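Local coordinates for unique short US2 glycoprotein (Human herpesvirus 5, PDB 1IM3) that diverts newly made host MHC class I heavy chains through the SEC61 translocon into the cytosol for proteasomal destruction, hiding infected cells from cytotoxic T lymphocytes, at residues N26-F32 against L80-G84; F73-A77 against L89-P93; L45-D51 against N63-V69; I12-L17 against D68-F73. All coordinates share one frame; numbering follows the deposited sequence.

Overall arrangement
The chain folds as an immunoglobulin-like lumenal domain of two four-stranded antiparallel sheets. Interactions 1 and 2 lie about 21 Å apart, centre to centre, on opposite sides of the domain centre, and share strand 75-82. Interactions 3 and 4 bring loops against the other sheet, at its strands 59-68 and 16-25; their centres are about 12 Å apart, and they share Asp-68 and Val-69. Along the sequence interaction 3 is nested within the loops closed by interactions 1 and 4, whereas interaction 2 follows 3 and starts at Phe-73, the last residue of interaction 4. Together the contacts bind strand to strand and sheet to sheet in the domain that allows tight interaction with class I molecules.

Interaction 1 of 4, residues N26-F32 against L80-G84; sequences NMSRFVF and LVLQG
Val-31 and Val-81 form the central hydrogen-bonded pair of antiparallel strands 30-37 and 75-82, neighbours within one sheet of the immunoglobulin-like domain. Val-31 N binds Val-81 O at 3.0 Å, and the reciprocal bond runs from Val-81 N to Val-31 O. On the face that the two valines share, Val-81 CG1 presses on Val-31 CB at 3.4 Å, a tight fit. The other face carries Phe-30, Phe-32, Leu-80 and Leu-82, and Leu-80 CD2 sits beside Phe-32 CD1 at 3.5 Å. Met-27 shows how a loop residue joins this layer. Its CB rests 3.9 Å from Gln-83 CG; its CG is crowded against Leu-82 CB at 3.3 Å; the chain bends at chi2 (85°) and again about the CG-SD bond, which brings CE to 4.1 Å from Leu-82 CD2. Arg-29 lays one guanidinium face over the peptide between Gln-83 and Gly-84, while its NH2 bonds to the backbone of another protein's chain, so this end of the sheet also meets the partner protein in the complex. Arg-29 O receives Gln-83 N from above its carbonyl plane, and a water donates to Val-81 O at 2.9 Å while accepting from Gly-84 N.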
loop_
_atom_site.group_PDB
_atom_site.type_symbol
_atom_site.label_atom_id
_atom_site.label_comp_id
_atom_site.label_asym_id
_atom_site.label_seq_id
_atom_site.Cartn_x
_atom_site.Cartn_y
_atom_site.Cartn_z
ATOM N N ASN D 26 -28.545 -0.306 -14.260
ATOM C CA ASN D 26 -28.932 0.531 -13.135
ATOM C C ASN D 26 -27.788 0.853 -12.168
ATOM O O ASN D 26 -28.040 1.065 -10.978
ATOM C CB ASN D 26 -30.117 -0.106 -12.380
ATOM C CG ASN D 26 -29.796 -1.494 -11.833
ATOM O OD1 ASN D 26 -28.717 -2.048 -12.083
ATOM N ND2 ASN D 26 -30.742 -2.066 -11.079
ATOM N N MET D 27 -26.548 0.908 -12.671
ATOM C CA MET D 27 -25.383 1.226 -11.833
ATOM C C MET D 27 -25.552 2.610 -11.225
ATOM O O MET D 27 -25.936 3.555 -11.919
ATOM C CB MET D 27 -24.075 1.275 -12.628
ATOM C CG MET D 27 -23.848 0.186 -13.634
ATOM S SD MET D 27 -24.639 0.600 -15.191
ATOM C CE MET D 27 -23.655 1.908 -15.739
ATOM N N SER D 28 -25.247 2.741 -9.938
ATOM C CA SER D 28 -25.352 4.041 -9.269
ATOM C C SER D 28 -23.983 4.746 -9.296
ATOM O O SER D 28 -23.879 5.957 -9.129
ATOM C CB SER D 28 -25.830 3.861 -7.817
ATOM O OG SER D 28 -25.028 2.905 -7.128
ATOM N N ARG D 29 -22.924 3.990 -9.520
ATOM C CA ARG D 29 -21.589 4.586 -9.574
ATOM C C ARG D 29 -20.773 3.783 -10.574
ATOM O O ARG D 29 -21.169 2.671 -10.943
ATOM C CB ARG D 29 -20.933 4.539 -8.189
ATOM C CG ARG D 29 -20.838 3.131 -7.620
ATOM C CD ARG D 29 -20.449 3.116 -6.136
ATOM N NE ARG D 29 -20.720 1.785 -5.583
ATOM C CZ ARG D 29 -19.864 0.773 -5.590
ATOM N NH1 ARG D 29 -18.649 0.918 -6.115
ATOM N NH2 ARG D 29 -20.248 -0.387 -5.085
ATOM N N PHE D 30 -19.644 4.348 -11.013
ATOM C CA PHE D 30 -18.787 3.664 -11.978
ATOM C C PHE D 30 -17.324 4.118 -11.930
ATOM O O PHE D 30 -16.987 5.138 -11.334
ATOM C CB PHE D 30 -19.273 3.940 -13.399
ATOM C CG PHE D 30 -18.850 5.301 -13.909
ATOM C CD1 PHE D 30 -19.487 6.460 -13.450
ATOM C CD2 PHE D 30 -17.728 5.435 -14.745
ATOM C CE1 PHE D 30 -19.020 7.737 -13.799
ATOM C CE2 PHE D 30 -17.232 6.707 -15.113
ATOM C CZ PHE D 30 -17.880 7.870 -14.639
ATOM N N VAL D 31 -16.472 3.337 -12.590
ATOM C CA VAL D 31 -15.061 3.642 -12.740
ATOM C C VAL D 31 -14.764 3.292 -14.193
ATOM O O VAL D 31 -15.071 2.193 -14.645
ATOM C CB VAL D 31 -14.140 2.787 -11.850
ATOM C CG1 VAL D 31 -12.699 3.218 -12.069
ATOM C CG2 VAL D 31 -14.518 2.954 -10.375
ATOM N N PHE D 32 -14.203 4.246 -14.932
ATOM C CA PHE D 32 -13.855 4.027 -16.349
ATOM C C PHE D 32 -12.336 3.884 -16.327
ATOM O O PHE D 32 -11.630 4.853 -16.070
ATOM C CB PHE D 32 -14.254 5.242 -17.190
ATOM C CG PHE D 32 -14.075 5.054 -18.671
ATOM C CD1 PHE D 32 -14.923 4.224 -19.398
ATOM C CD2 PHE D 32 -13.070 5.736 -19.354
ATOM C CE1 PHE D 32 -14.779 4.078 -20.778
ATOM C CE2 PHE D 32 -12.923 5.589 -20.743
ATOM C CZ PHE D 32 -13.789 4.758 -21.442
ATOM N N LEU D 80 -13.872 -1.909 -16.505
ATOM C CA LEU D 80 -14.957 -1.088 -16.007
ATOM C C LEU D 80 -15.447 -1.670 -14.704
ATOM O O LEU D 80 -15.433 -2.883 -14.529
ATOM C CB LEU D 80 -16.129 -1.081 -16.996
ATOM C CG LEU D 80 -15.915 -0.517 -18.393
ATOM C CD1 LEU D 80 -17.175 -0.725 -19.209
ATOM C CD2 LEU D 80 -15.575 0.974 -18.313
ATOM N N VAL D 81 -15.825 -0.821 -13.758
ATOM C CA VAL D 81 -16.405 -1.370 -12.553
ATOM C C VAL D 81 -17.710 -0.607 -12.391
ATOM O O VAL D 81 -17.746 0.617 -12.280
ATOM C CB VAL D 81 -15.452 -1.322 -11.312
ATOM C CG1 VAL D 81 -14.189 -0.581 -11.628
ATOM C CG2 VAL D 81 -16.176 -0.801 -10.104
ATOM N N LEU D 82 -18.790 -1.365 -12.486
ATOM C CA LEU D 82 -20.143 -0.841 -12.430
ATOM C C LEU D 82 -20.784 -1.325 -11.155
ATOM O O LEU D 82 -20.929 -2.536 -10.938
ATOM C CB LEU D 82 -20.917 -1.361 -13.631
ATOM C CG LEU D 82 -20.147 -1.269 -14.957
ATOM C CD1 LEU D 82 -20.917 -1.984 -16.062
ATOM C CD2 LEU D 82 -19.920 0.182 -15.312
ATOM N N GLN D 83 -21.150 -0.385 -10.292
ATOM C CA GLN D 83 -21.765 -0.771 -9.026
ATOM C C GLN D 83 -20.876 -1.783 -8.327
ATOM O O GLN D 83 -21.374 -2.630 -7.609
ATOM C CB GLN D 83 -23.133 -1.415 -9.268
ATOM C CG GLN D 83 -24.261 -0.470 -9.196
ATOM C CD GLN D 83 -24.588 -0.130 -7.786
ATOM O OE1 GLN D 83 -23.690 -0.073 -6.937
ATOM N NE2 GLN D 83 -25.885 0.109 -7.510
ATOM N N GLY D 84 -19.566 -1.712 -8.547
ATOM C CA GLY D 84 -18.679 -2.665 -7.896
ATOM C C GLY D 84 -18.343 -3.922 -8.676
ATOM O O GLY D 84 -17.397 -4.623 -8.320
HETATM O O HOH W 1 -18.637 1.157 -9.621
#

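Interaction 2 of 4, residues F73-A77 against L89-P93; sequences FETLA and LRCVP
Leu-76 and Cys-91 face each other as a hydrogen-bonded pair; in the hairpin of strands 75-82 and 85-91 the segments 75-77 and 89-91 run antiparallel, their axes 4.8 Å apart at closest and at 162°. Leu-76 N gives a nearly straight bond to Cys-91 O at 2.8 Å, and Cys-91 N returns one to Leu-76 O at 2.9 Å. Arg-90 CA adds a CA-H...O contact to the same Leu-76 oxygen. Where the strand begins, Glu-74 and Thr-75 are both paired with Asp-37, a classic beta bulge against strand 30-37. Among the side chains, Leu-76 CB meets Cys-91 CB at 3.9 Å. With SG anti to the backbone N (chi1 -179°), Cys-91 reaches Cys-10 of strand 3-12 through the disulfide. Arg-90, its chain extended from CG to NE, crosses Thr-75 obliquely and brings one guanidinium face over Thr-75 CG2. Beyond the strand end, Pro-93 CG touches Phe-73 CE2 at 3.7 Å, in the plane of the ring and at its edge, while Pro-93 CD sits 3.1 Å from Glu-74 O. Hydrogen bonds thus join these arms within their sheet, while the covalent sulfur bridge ties strand 85-91 to the sheet opposite.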
loop_
_atom_site.group_PDB
_atom_site.type_symbol
_atom_site.label_atom_id
_atom_site.label_comp_id
_atom_site.label_asym_id
_atom_site.label_seq_id
_atom_site.Cartn_x
_atom_site.Cartn_y
_atom_site.Cartn_z
ATOM N N PHE D 73 0.579 0.662 -30.218
ATOM C CA PHE D 73 -0.772 0.312 -29.825
ATOM C C PHE D 73 -1.348 -0.853 -30.590
ATOM O O PHE D 73 -1.319 -0.910 -31.815
ATOM C CB PHE D 73 -1.727 1.496 -29.973
ATOM C CG PHE D 73 -3.047 1.299 -29.268
ATOM C CD1 PHE D 73 -3.210 1.711 -27.951
ATOM C CD2 PHE D 73 -4.130 0.724 -29.926
ATOM C CE1 PHE D 73 -4.436 1.563 -27.297
ATOM C CE2 PHE D 73 -5.361 0.571 -29.282
ATOM C CZ PHE D 73 -5.513 0.994 -27.966
ATOM N N GLU D 74 -1.894 -1.786 -29.844
ATOM C CA GLU D 74 -2.523 -2.934 -30.451
ATOM C C GLU D 74 -4.026 -2.925 -30.223
ATOM O O GLU D 74 -4.789 -2.658 -31.152
ATOM C CB GLU D 74 -1.949 -4.212 -29.880
ATOM C CG GLU D 74 -0.795 -4.755 -30.687
ATOM C CD GLU D 74 -0.398 -6.146 -30.244
ATOM O OE1 GLU D 74 -1.305 -6.992 -30.062
ATOM O OE2 GLU D 74 0.818 -6.390 -30.086
ATOM N N THR D 75 -4.442 -3.265 -28.994
ATOM C CA THR D 75 -5.858 -3.276 -28.615
ATOM C C THR D 75 -6.190 -2.399 -27.380
ATOM O O THR D 75 -5.308 -2.091 -26.561
ATOM C CB THR D 75 -6.376 -4.720 -28.334
ATOM O OG1 THR D 75 -5.819 -5.219 -27.116
ATOM C CG2 THR D 75 -5.987 -5.650 -29.456
ATOM N N LEU D 76 -7.460 -1.978 -27.281
ATOM C CA LEU D 76 -7.948 -1.188 -26.153
ATOM C C LEU D 76 -8.464 -2.179 -25.116
ATOM O O LEU D 76 -9.390 -2.944 -25.392
ATOM C CB LEU D 76 -9.104 -0.256 -26.567
ATOM C CG LEU D 76 -9.800 0.492 -25.403
ATOM C CD1 LEU D 76 -8.815 1.441 -24.751
ATOM C CD2 LEU D 76 -10.996 1.271 -25.900
ATOM N N ALA D 77 -7.843 -2.200 -23.941
ATOM C CA ALA D 77 -8.303 -3.070 -22.861
ATOM C C ALA D 77 -9.071 -2.135 -21.939
ATOM O O ALA D 77 -8.496 -1.253 -21.310
ATOM C CB ALA D 77 -7.139 -3.691 -22.119
ATOM N N LEU D 89 -13.557 -5.243 -21.237
ATOM C CA LEU D 89 -13.974 -5.255 -22.629
ATOM C C LEU D 89 -12.674 -5.177 -23.413
ATOM O O LEU D 89 -11.673 -4.703 -22.906
ATOM C CB LEU D 89 -14.847 -4.037 -22.976
ATOM C CG LEU D 89 -16.330 -4.073 -22.611
ATOM C CD1 LEU D 89 -16.489 -4.250 -21.125
ATOM C CD2 LEU D 89 -16.988 -2.784 -23.045
ATOM N N ARG D 90 -12.686 -5.655 -24.647
ATOM C CA ARG D 90 -11.508 -5.586 -25.492
ATOM C C ARG D 90 -11.977 -4.986 -26.824
ATOM O O ARG D 90 -12.998 -5.405 -27.334
ATOM C CB ARG D 90 -10.936 -6.995 -25.652
ATOM C CG ARG D 90 -9.522 -7.048 -26.200
ATOM C CD ARG D 90 -8.846 -8.376 -25.854
ATOM N NE ARG D 90 -7.746 -8.683 -26.769
ATOM C CZ ARG D 90 -7.900 -9.106 -28.026
ATOM N NH1 ARG D 90 -9.114 -9.286 -28.540
ATOM N NH2 ARG D 90 -6.831 -9.351 -28.776
ATOM N N CYS D 91 -11.272 -3.982 -27.356
ATOM C CA CYS D 91 -11.651 -3.356 -28.625
ATOM C C CYS D 91 -10.442 -3.337 -29.567
ATOM O O CYS D 91 -9.377 -2.842 -29.195
ATOM C CB CYS D 91 -12.153 -1.902 -28.427
ATOM S SG CYS D 91 -12.627 -1.177 -30.036
ATOM N N VAL D 92 -10.617 -3.877 -30.774
ATOM C CA VAL D 92 -9.561 -3.890 -31.779
ATOM C C VAL D 92 -9.815 -2.732 -32.743
ATOM O O VAL D 92 -10.892 -2.631 -33.331
ATOM C CB VAL D 92 -9.568 -5.197 -32.589
ATOM C CG1 VAL D 92 -8.390 -5.225 -33.542
ATOM C CG2 VAL D 92 -9.521 -6.386 -31.646
ATOM N N PRO D 93 -8.829 -1.834 -32.912
ATOM C CA PRO D 93 -8.989 -0.682 -33.822
ATOM C C PRO D 93 -9.372 -1.163 -35.235
ATOM O O PRO D 93 -8.846 -2.175 -35.675
ATOM C CB PRO D 93 -7.610 -0.016 -33.774
ATOM C CG PRO D 93 -7.125 -0.363 -32.403
ATOM C CD PRO D 93 -7.507 -1.806 -32.267
#

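Interaction 3 of 4, residues L45-D51 against N63-V69; sequences LYVHADD and NVRNLDV
Asp-51 turns its carboxylate toward Arg-65 by setting CG anti to its own carbonyl carbon (chi1 -67°), and Arg-65 completes the approach with a bend at its third torsion that folds the guanidinium back to the acid. The two oxygens then do different work. OD1 of Asp-51 accepts Arg-65 N at 2.8 Å, the amide arriving from well above the carboxylate plane, 55° out of it. OD2 of Asp-51 takes the salt bridge from Arg-65 NH2, also at 2.8 Å, on its anti side but tilted out of the carboxylate plane, with a weak second bond from Arg-65 NE. The flat groups are inclined at 47° to each other, and the acid meets the guanidinium at its edge. A further bond, from Asn-63 N to Asp-51 O at 2.7 Å, grips the backbone of the same residue, so Asp-51 is held by main chain and side chain together. The short 3-10 turn that presents it is closed by Asp-51 N to His-48 O, and Asp-50 N bonds to His-48 ND1. Away from the charges the contact is mainly apolar. Leu-67 CD2 packs on Leu-45 CB at 4.0 Å, and Val-47 crosses Val-64 at about a right angle, CG1 to CG2. Leu-45 and Val-47 also pack on Pro-34 of strand 30-37, in the opposite sheet. Strand 59-68 turns a corner at Asn-66, and Asn-66 with Leu-67 forms a G1 beta bulge opposite Leu-17 of strand 16-25; the 45-51 loop thus spans from one sheet to the other.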
loop_
_atom_site.group_PDB
_atom_site.type_symbol
_atom_site.label_atom_id
_atom_site.label_comp_id
_atom_site.label_asym_id
_atom_site.label_seq_id
_atom_site.Cartn_x
_atom_site.Cartn_y
_atom_site.Cartn_z
ATOM N N LEU D 45 -4.546 4.610 -19.808
ATOM C CA LEU D 45 -4.850 5.723 -20.669
ATOM C C LEU D 45 -5.681 6.667 -19.836
ATOM O O LEU D 45 -6.409 6.259 -18.933
ATOM C CB LEU D 45 -5.663 5.292 -21.859
ATOM C CG LEU D 45 -4.898 4.434 -22.871
ATOM C CD1 LEU D 45 -5.869 3.893 -23.931
ATOM C CD2 LEU D 45 -3.787 5.278 -23.528
ATOM N N TYR D 46 -5.551 7.945 -20.154
ATOM C CA TYR D 46 -6.303 8.990 -19.482
ATOM C C TYR D 46 -7.150 9.777 -20.451
ATOM O O TYR D 46 -6.609 10.363 -21.414
ATOM C CB TYR D 46 -5.353 9.935 -18.812
ATOM C CG TYR D 46 -4.527 9.138 -17.898
ATOM C CD1 TYR D 46 -4.992 8.780 -16.630
ATOM C CD2 TYR D 46 -3.277 8.665 -18.302
ATOM C CE1 TYR D 46 -4.237 7.991 -15.791
ATOM C CE2 TYR D 46 -2.511 7.859 -17.470
ATOM C CZ TYR D 46 -2.990 7.536 -16.221
ATOM O OH TYR D 46 -2.180 6.757 -15.417
ATOM N N VAL D 47 -8.460 9.767 -20.201
ATOM C CA VAL D 47 -9.407 10.469 -21.034
ATOM C C VAL D 47 -10.053 11.653 -20.329
ATOM O O VAL D 47 -10.305 11.607 -19.124
ATOM C CB VAL D 47 -10.506 9.516 -21.519
ATOM C CG1 VAL D 47 -9.858 8.258 -22.013
ATOM C CG2 VAL D 47 -11.521 9.258 -20.427
ATOM N N HIS D 48 -10.314 12.703 -21.099
ATOM C CA HIS D 48 -10.935 13.915 -20.588
ATOM C C HIS D 48 -12.367 13.565 -20.165
ATOM O O HIS D 48 -12.979 12.676 -20.772
ATOM C CB HIS D 48 -10.906 14.982 -21.679
ATOM C CG HIS D 48 -11.358 16.330 -21.215
ATOM N ND1 HIS D 48 -12.687 16.655 -21.056
ATOM C CD2 HIS D 48 -10.654 17.427 -20.844
ATOM C CE1 HIS D 48 -12.782 17.893 -20.605
ATOM N NE2 HIS D 48 -11.562 18.383 -20.468
ATOM N N ALA D 49 -12.878 14.228 -19.135
ATOM C CA ALA D 49 -14.225 13.923 -18.636
ATOM C C ALA D 49 -15.313 14.105 -19.695
ATOM O O ALA D 49 -16.350 13.441 -19.639
ATOM C CB ALA D 49 -14.545 14.773 -17.371
ATOM N N ASP D 50 -15.089 14.989 -20.655
ATOM C CA ASP D 50 -16.098 15.228 -21.680
ATOM C C ASP D 50 -16.322 13.991 -22.559
ATOM O O ASP D 50 -17.344 13.876 -23.242
ATOM C CB ASP D 50 -15.716 16.401 -22.599
ATOM C CG ASP D 50 -15.791 17.753 -21.916
ATOM O OD1 ASP D 50 -16.285 17.853 -20.761
ATOM O OD2 ASP D 50 -15.353 18.714 -22.577
ATOM N N ASP D 51 -15.363 13.067 -22.562
ATOM C CA ASP D 51 -15.503 11.876 -23.374
ATOM C C ASP D 51 -16.175 10.713 -22.655
ATOM O O ASP D 51 -16.212 9.591 -23.185
ATOM C CB ASP D 51 -14.146 11.422 -23.899
ATOM C CG ASP D 51 -13.536 12.401 -24.899
ATOM O OD1 ASP D 51 -12.431 12.121 -25.391
ATOM O OD2 ASP D 51 -14.146 13.444 -25.210
ATOM N N ASN D 63 -16.997 8.408 -25.518
ATOM C CA ASN D 63 -16.772 8.932 -26.846
ATOM C C ASN D 63 -15.373 9.552 -26.842
ATOM O O ASN D 63 -15.196 10.758 -27.001
ATOM C CB ASN D 63 -17.817 9.999 -27.164
ATOM C CG ASN D 63 -17.704 10.511 -28.598
ATOM O OD1 ASN D 63 -17.226 9.791 -29.475
ATOM N ND2 ASN D 63 -18.154 11.744 -28.844
ATOM N N VAL D 64 -14.388 8.700 -26.633
ATOM C CA VAL D 64 -12.996 9.113 -26.580
ATOM C C VAL D 64 -12.550 9.674 -27.922
ATOM O O VAL D 64 -12.650 9.000 -28.946
ATOM C CB VAL D 64 -12.109 7.922 -26.192
ATOM C CG1 VAL D 64 -10.637 8.337 -26.182
ATOM C CG2 VAL D 64 -12.520 7.411 -24.820
ATOM N N ARG D 65 -12.068 10.907 -27.925
ATOM C CA ARG D 65 -11.658 11.544 -29.169
ATOM C C ARG D 65 -10.222 12.073 -29.112
ATOM O O ARG D 65 -9.807 12.692 -28.128
ATOM C CB ARG D 65 -12.641 12.677 -29.520
ATOM C CG ARG D 65 -14.076 12.211 -29.786
ATOM C CD ARG D 65 -15.095 13.317 -29.567
ATOM N NE ARG D 65 -15.373 13.555 -28.153
ATOM C CZ ARG D 65 -16.255 14.444 -27.707
ATOM N NH1 ARG D 65 -16.944 15.180 -28.572
ATOM N NH2 ARG D 65 -16.448 14.595 -26.398
ATOM N N ASN D 66 -9.468 11.736 -30.163
ATOM C CA ASN D 66 -8.076 12.156 -30.367
ATOM C C ASN D 66 -7.078 11.824 -29.293
ATOM O O ASN D 66 -6.237 12.636 -28.951
ATOM C CB ASN D 66 -8.027 13.643 -30.600
ATOM C CG ASN D 66 -8.469 13.999 -31.966
ATOM O OD1 ASN D 66 -7.748 13.761 -32.942
ATOM N ND2 ASN D 66 -9.678 14.555 -32.074
ATOM N N LEU D 67 -7.166 10.622 -28.769
ATOM C CA LEU D 67 -6.271 10.227 -27.718
ATOM C C LEU D 67 -4.967 9.720 -28.316
ATOM O O LEU D 67 -4.953 8.719 -29.031
ATOM C CB LEU D 67 -6.939 9.149 -26.862
ATOM C CG LEU D 67 -6.075 8.740 -25.684
ATOM C CD1 LEU D 67 -5.721 9.972 -24.845
ATOM C CD2 LEU D 67 -6.810 7.723 -24.869
ATOM N N ASP D 68 -3.876 10.417 -28.039
ATOM C CA ASP D 68 -2.592 9.991 -28.578
ATOM C C ASP D 68 -2.217 8.632 -28.021
ATOM O O ASP D 68 -2.163 8.440 -26.817
ATOM C CB ASP D 68 -1.459 10.967 -28.227
ATOM C CG ASP D 68 -1.592 12.313 -28.913
ATOM O OD1 ASP D 68 -2.228 12.401 -29.988
ATOM O OD2 ASP D 68 -1.033 13.294 -28.372
ATOM N N VAL D 69 -2.006 7.668 -28.892
ATOM C CA VAL D 69 -1.558 6.383 -28.415
ATOM C C VAL D 69 -0.310 6.140 -29.190
ATOM O O VAL D 69 -0.161 6.547 -30.337
ATOM C CB VAL D 69 -2.510 5.222 -28.709
ATOM C CG1 VAL D 69 -3.768 5.357 -27.856
ATOM C CG2 VAL D 69 -2.803 5.163 -30.204
#

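Interaction 4 of 4, residues I12-L17 against D68-F73; sequences IDNGKL and DVMPIF
Ile-12 and Leu-17 both approach the ring of Phe-73 obliquely. Ile-12 CD1 comes closer, 3.5 Å from Phe-73 CD2, because the isoleucine chain runs straight out through CG1 (chi2 180°) and delivers its terminal methyl to the ring. Leu-17 CD2 follows at 4.3 Å from Phe-73 CZ. The carboxylate of Asp-68 has a different kind of neighbour: it lies alongside the aliphatic part of Lys-16, both chains pointing the same way, with OD1 of Asp-68 3.3 Å from Lys-16 CG. The lysine nitrogen continues past it to a hydrogen bond with Asn-66 OD1. Lys-16 NZ stays 5.0 Å from Asp-68 OD1; the charged atoms are not in contact, though a weak attraction is possible. Segment 12-17 is the tip of the hairpin between strands 3-12 and 16-25. Asn-14 and Gly-15 both have positive phi, as in a type I' turn, and Asp-13 N closes the loop on Lys-16 O. Segment 68-73 ends in a type I turn from Met-70 to Phe-73, fastened by Phe-73 N to Met-70 O. Between the two turns stands Val-69, whose methyls diverge: CG1 packs on Leu-17 CB at 3.7 Å, and CG2 sits 4.0 Å from Ile-12 CD1. Beside Lys-16 and Asp-68, an antiparallel non-hydrogen-bonded pair, the backbone of Val-69 donates from N to Gly-15 O at 3.3 Å, well above the carbonyl plane, and Asp-68 CA directs its hydrogen at that same oxygen.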
loop_
_atom_site.group_PDB
_atom_site.type_symbol
_atom_site.label_atom_id
_atom_site.label_comp_id
_atom_site.label_asym_id
_atom_site.label_seq_id
_atom_site.Cartn_x
_atom_site.Cartn_y
_atom_site.Cartn_z
ATOM N N ILE D 12 -7.985 4.022 -34.932
ATOM C CA ILE D 12 -6.878 4.949 -34.783
ATOM C C ILE D 12 -6.689 5.749 -36.053
ATOM O O ILE D 12 -6.727 5.206 -37.150
ATOM C CB ILE D 12 -5.586 4.206 -34.468
ATOM C CG1 ILE D 12 -5.759 3.449 -33.159
ATOM C CG2 ILE D 12 -4.424 5.191 -34.355
ATOM C CD1 ILE D 12 -4.546 2.668 -32.748
ATOM N N ASP D 13 -6.470 7.042 -35.902
ATOM C CA ASP D 13 -6.280 7.884 -37.055
ATOM C C ASP D 13 -5.112 8.820 -36.803
ATOM O O ASP D 13 -5.217 9.768 -36.019
ATOM C CB ASP D 13 -7.550 8.679 -37.320
ATOM C CG ASP D 13 -7.522 9.379 -38.654
ATOM O OD1 ASP D 13 -7.605 8.685 -39.693
ATOM O OD2 ASP D 13 -7.410 10.625 -38.666
ATOM N N ASN D 14 -3.994 8.541 -37.466
ATOM C CA ASN D 14 -2.791 9.350 -37.335
ATOM C C ASN D 14 -2.328 9.566 -35.909
ATOM O O ASN D 14 -2.252 10.689 -35.431
ATOM C CB ASN D 14 -2.980 10.713 -37.994
ATOM C CG ASN D 14 -2.165 10.858 -39.264
ATOM O OD1 ASN D 14 -1.090 10.257 -39.401
ATOM N ND2 ASN D 14 -2.666 11.668 -40.200
ATOM N N GLY D 15 -2.028 8.482 -35.228
ATOM C CA GLY D 15 -1.535 8.566 -33.864
ATOM C C GLY D 15 -2.509 8.978 -32.783
ATOM O O GLY D 15 -2.095 9.391 -31.699
ATOM N N LYS D 16 -3.799 8.872 -33.072
ATOM C CA LYS D 16 -4.820 9.228 -32.109
ATOM C C LYS D 16 -5.891 8.133 -32.028
ATOM O O LYS D 16 -6.248 7.499 -33.020
ATOM C CB LYS D 16 -5.439 10.577 -32.482
ATOM C CG LYS D 16 -4.474 11.750 -32.353
ATOM C CD LYS D 16 -5.200 13.048 -32.635
ATOM C CE LYS D 16 -4.339 14.264 -32.354
ATOM N NZ LYS D 16 -5.110 15.521 -32.640
ATOM N N LEU D 17 -6.388 7.900 -30.822
ATOM C CA LEU D 17 -7.418 6.904 -30.600
ATOM C C LEU D 17 -8.801 7.545 -30.505
ATOM O O LEU D 17 -8.972 8.627 -29.940
ATOM C CB LEU D 17 -7.111 6.137 -29.313
ATOM C CG LEU D 17 -8.157 5.178 -28.746
ATOM C CD1 LEU D 17 -8.345 4.013 -29.704
ATOM C CD2 LEU D 17 -7.715 4.666 -27.387
ATOM N N ASP D 68 -3.876 10.417 -28.039
ATOM C CA ASP D 68 -2.592 9.991 -28.578
ATOM C C ASP D 68 -2.217 8.632 -28.021
ATOM O O ASP D 68 -2.163 8.440 -26.817
ATOM C CB ASP D 68 -1.459 10.967 -28.227
ATOM C CG ASP D 68 -1.592 12.313 -28.913
ATOM O OD1 ASP D 68 -2.228 12.401 -29.988
ATOM O OD2 ASP D 68 -1.033 13.294 -28.372
ATOM N N VAL D 69 -2.006 7.668 -28.892
ATOM C CA VAL D 69 -1.558 6.383 -28.415
ATOM C C VAL D 69 -0.310 6.140 -29.190
ATOM O O VAL D 69 -0.161 6.547 -30.337
ATOM C CB VAL D 69 -2.510 5.222 -28.709
ATOM C CG1 VAL D 69 -3.768 5.357 -27.856
ATOM C CG2 VAL D 69 -2.803 5.163 -30.204
ATOM N N MET D 70 0.613 5.489 -28.543
ATOM C CA MET D 70 1.854 5.175 -29.191
ATOM C C MET D 70 1.630 4.264 -30.394
ATOM O O MET D 70 0.596 3.599 -30.509
ATOM C CB MET D 70 2.774 4.502 -28.196
ATOM C CG MET D 70 3.168 5.399 -27.054
ATOM S SD MET D 70 4.261 4.495 -25.980
ATOM C CE MET D 70 5.830 4.992 -26.634
ATOM N N PRO D 71 2.603 4.231 -31.317
ATOM C CA PRO D 71 2.538 3.404 -32.528
ATOM C C PRO D 71 2.380 1.928 -32.175
ATOM O O PRO D 71 1.725 1.161 -32.883
ATOM C CB PRO D 71 3.873 3.685 -33.205
ATOM C CG PRO D 71 4.163 5.099 -32.789
ATOM C CD PRO D 71 3.803 5.085 -31.329
ATOM N N ILE D 72 2.991 1.542 -31.065
ATOM C CA ILE D 72 2.937 0.166 -30.590
ATOM C C ILE D 72 1.524 -0.266 -30.205
ATOM O O ILE D 72 1.290 -1.427 -29.886
ATOM C CB ILE D 72 3.787 -0.005 -29.335
ATOM C CG1 ILE D 72 5.030 0.874 -29.421
ATOM C CG2 ILE D 72 4.176 -1.455 -29.171
ATOM C CD1 ILE D 72 5.760 0.993 -28.097
ATOM N N PHE D 73 0.579 0.662 -30.218
ATOM C CA PHE D 73 -0.772 0.312 -29.825
ATOM C C PHE D 73 -1.348 -0.853 -30.590
ATOM O O PHE D 73 -1.319 -0.910 -31.815
ATOM C CB PHE D 73 -1.727 1.496 -29.973
ATOM C CG PHE D 73 -3.047 1.299 -29.268
ATOM C CD1 PHE D 73 -3.210 1.711 -27.951
ATOM C CD2 PHE D 73 -4.130 0.724 -29.926
ATOM C CE1 PHE D 73 -4.436 1.563 -27.297
ATOM C CE2 PHE D 73 -5.361 0.571 -29.282
ATOM C CZ PHE D 73 -5.513 0.994 -27.966
#